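Long-range contact in putative 4-Hydroxy-2-oxoglutarate aldolase / 2-dehydro-3-deoxyphosphogluconate aldolase (Yersinia enterocolitica, PDB 3LM7), which is a putative aldolase, by name and family a member of the KDGP aldolase group within the TIM-barrel clan: residues A[81-86]-A[95-100]. Residues are numbered along the deposited sequence; the frame is centred on the assembly and turned at random.
Sequences VMVSQI and VNQVFT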
loop_
_atom_site.group_PDB
_atom_site.type_symbol
_atom_site.label_atom_id
_atom_site.label_comp_id
_atom_site.label_asym_id
_atom_site.label_seq_id
_atom_site.Cartn_x
_atom_site.Cartn_y
_atom_site.Cartn_z
ATOM N N VAL A 81 26.790 -10.887 -7.268
ATOM C CA VAL A 81 27.112 -10.199 -8.509
ATOM C C VAL A 81 26.454 -10.923 -9.707
ATOM O O VAL A 81 25.935 -10.285 -10.631
ATOM C CB VAL A 81 28.662 -10.140 -8.695
ATOM C CG1 VAL A 81 29.073 -9.835 -10.217
ATOM C CG2 VAL A 81 29.268 -9.131 -7.656
HETATM N N MSE A 82 26.496 -12.237 -9.720
HETATM C CA MSE A 82 25.839 -12.957 -10.833
HETATM C C MSE A 82 24.339 -12.668 -10.876
HETATM O O MSE A 82 23.790 -12.447 -11.942
HETATM C CB MSE A 82 26.061 -14.446 -10.697
HETATM C CG MSE A 82 25.960 -15.200 -12.001
HETATM SE SE MSE A 82 25.999 -17.108 -11.511
HETATM C CE MSE A 82 25.673 -17.820 -13.236
ATOM N N VAL A 83 23.676 -12.616 -9.712
ATOM C CA VAL A 83 22.237 -12.243 -9.701
ATOM C C VAL A 83 22.001 -10.857 -10.298
ATOM O O VAL A 83 21.075 -10.672 -11.092
ATOM C CB VAL A 83 21.607 -12.379 -8.284
ATOM C CG1 VAL A 83 20.249 -11.710 -8.237
ATOM C CG2 VAL A 83 21.439 -13.907 -7.995
ATOM N N SER A 84 22.874 -9.888 -9.998
ATOM C CA SER A 84 22.694 -8.566 -10.573
ATOM C C SER A 84 22.843 -8.611 -12.102
ATOM O O SER A 84 22.117 -7.931 -12.823
ATOM C CB SER A 84 23.730 -7.556 -10.023
ATOM O OG SER A 84 23.434 -7.281 -8.677
ATOM N N GLN A 85 23.833 -9.362 -12.581
ATOM C CA GLN A 85 24.006 -9.461 -14.023
ATOM C C GLN A 85 22.912 -10.240 -14.722
ATOM O O GLN A 85 22.447 -9.833 -15.811
ATOM C CB GLN A 85 25.396 -10.011 -14.342
ATOM C CG GLN A 85 26.508 -9.099 -13.771
ATOM C CD GLN A 85 27.867 -9.798 -13.821
ATOM O OE1 GLN A 85 27.935 -10.965 -14.111
ATOM N NE2 GLN A 85 28.934 -9.078 -13.516
ATOM N N ILE A 86 22.511 -11.375 -14.151
ATOM C CA ILE A 86 21.394 -12.117 -14.701
ATOM C C ILE A 86 20.139 -11.234 -14.768
ATOM O O ILE A 86 19.422 -11.186 -15.799
ATOM C CB ILE A 86 21.079 -13.329 -13.853
ATOM C CG1 ILE A 86 22.192 -14.358 -13.954
ATOM C CG2 ILE A 86 19.721 -13.979 -14.257
ATOM C CD1 ILE A 86 22.082 -15.495 -12.883
ATOM N N VAL A 95 13.747 -10.044 -7.585
ATOM C CA VAL A 95 15.154 -10.399 -7.492
ATOM C C VAL A 95 15.490 -10.559 -6.008
ATOM O O VAL A 95 15.120 -9.685 -5.214
ATOM C CB VAL A 95 16.044 -9.229 -8.047
ATOM C CG1 VAL A 95 17.586 -9.446 -7.784
ATOM C CG2 VAL A 95 15.748 -8.983 -9.595
ATOM N N ASN A 96 16.158 -11.653 -5.638
ATOM C CA ASN A 96 16.638 -11.817 -4.287
ATOM C C ASN A 96 18.034 -11.203 -4.231
ATOM O O ASN A 96 18.916 -11.616 -5.006
ATOM C CB ASN A 96 16.772 -13.299 -3.911
ATOM C CG ASN A 96 15.402 -13.962 -3.654
ATOM O OD1 ASN A 96 14.806 -13.818 -2.570
ATOM N ND2 ASN A 96 14.886 -14.622 -4.672
ATOM N N GLN A 97 18.293 -10.325 -3.262
ATOM C CA GLN A 97 19.664 -9.834 -3.081
ATOM C C GLN A 97 20.091 -9.851 -1.603
ATOM O O GLN A 97 19.251 -9.842 -0.712
ATOM C CB GLN A 97 19.881 -8.388 -3.618
ATOM C CG GLN A 97 20.393 -8.316 -5.099
ATOM C CD GLN A 97 21.769 -8.963 -5.243
ATOM O OE1 GLN A 97 22.396 -9.360 -4.248
ATOM N NE2 GLN A 97 22.184 -9.183 -6.478
ATOM N N VAL A 98 21.424 -9.806 -1.374
ATOM C CA VAL A 98 21.974 -9.476 -0.049
ATOM C C VAL A 98 22.077 -7.948 0.065
ATOM O O VAL A 98 21.975 -7.238 -0.927
ATOM C CB VAL A 98 23.323 -10.177 0.213
ATOM C CG1 VAL A 98 23.053 -11.710 0.219
ATOM C CG2 VAL A 98 24.414 -9.765 -0.789
ATOM N N PHE A 99 22.265 -7.455 1.279
ATOM C CA PHE A 99 22.103 -6.024 1.545
ATOM C C PHE A 99 23.048 -5.245 0.612
ATOM O O PHE A 99 22.667 -4.167 0.086
ATOM C CB PHE A 99 22.435 -5.803 3.053
ATOM C CG PHE A 99 22.311 -4.373 3.509
ATOM C CD1 PHE A 99 21.120 -3.931 4.049
ATOM C CD2 PHE A 99 23.411 -3.476 3.395
ATOM C CE1 PHE A 99 20.965 -2.570 4.481
ATOM C CE2 PHE A 99 23.274 -2.129 3.794
ATOM C CZ PHE A 99 22.047 -1.692 4.375
ATOM N N THR A 100 24.245 -5.785 0.372
ATOM C CA THR A 100 25.286 -5.029 -0.341
ATOM C C THR A 100 25.138 -5.211 -1.857
ATOM O O THR A 100 25.946 -4.715 -2.619
ATOM C CB THR A 100 26.682 -5.588 0.070
ATOM O OG1 THR A 100 26.667 -7.046 -0.005
ATOM C CG2 THR A 100 26.999 -5.178 1.505
#
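Val83 and Gln97 bring the two backbones nearest each other, their CA atoms 7.5 Å apart, where segment 81-86 of helix 80-90 passes the chain leaving strand 94-95. The surface buried between the segments is small, 163 Å², and all five touching residues are buried. Val83 supplies most of the helix's share. Its CG1, turned anti to the backbone N (chi1 167°), meets Val95 CG1 at 3.5 Å, the two side chains running alongside each other in opposite senses. That same methyl lies 3.5 Å from Asn96 O, a carbonyl oxygen buried here with no polar partner in the model, and 3.6 Å from Gln97 NE2. Helix 80-90 follows strand 68-71 and precedes its parallel neighbour 94-95, making the unit a beta-alpha-beta crossover of the barrel-type fold expected for this clan; the helix packs on the last residue of the second strand and on the loop that follows it. Gln97 reaches the helix by a bend at chi2 (-63°), with chi1 well off a staggered value, that carries its amide towards Ser84. Ser84 OG and Gln97 NE2 come within 3.2 Å, but the angle is too poor for a hydrogen bond; both atoms bond instead to Ser105 OG of helix 102-109, so the Ser105 hydroxyl links the two. The other end of the amide is gripped twice: Gln97 OE1 accepts from Val98 N at 3.1 Å, on a lone pair in the carbonyl plane although the N-H...O angle is only 139°, and it is also hydrogen-bonded to Ser80 OG. Partners at both OE1 and NE2 define which way round the amide sits. Asn96 directs its side-chain amide elsewhere, OD1 bonding to Lys163 NZ and Asn117 ND2, and ND2 to Val70 O.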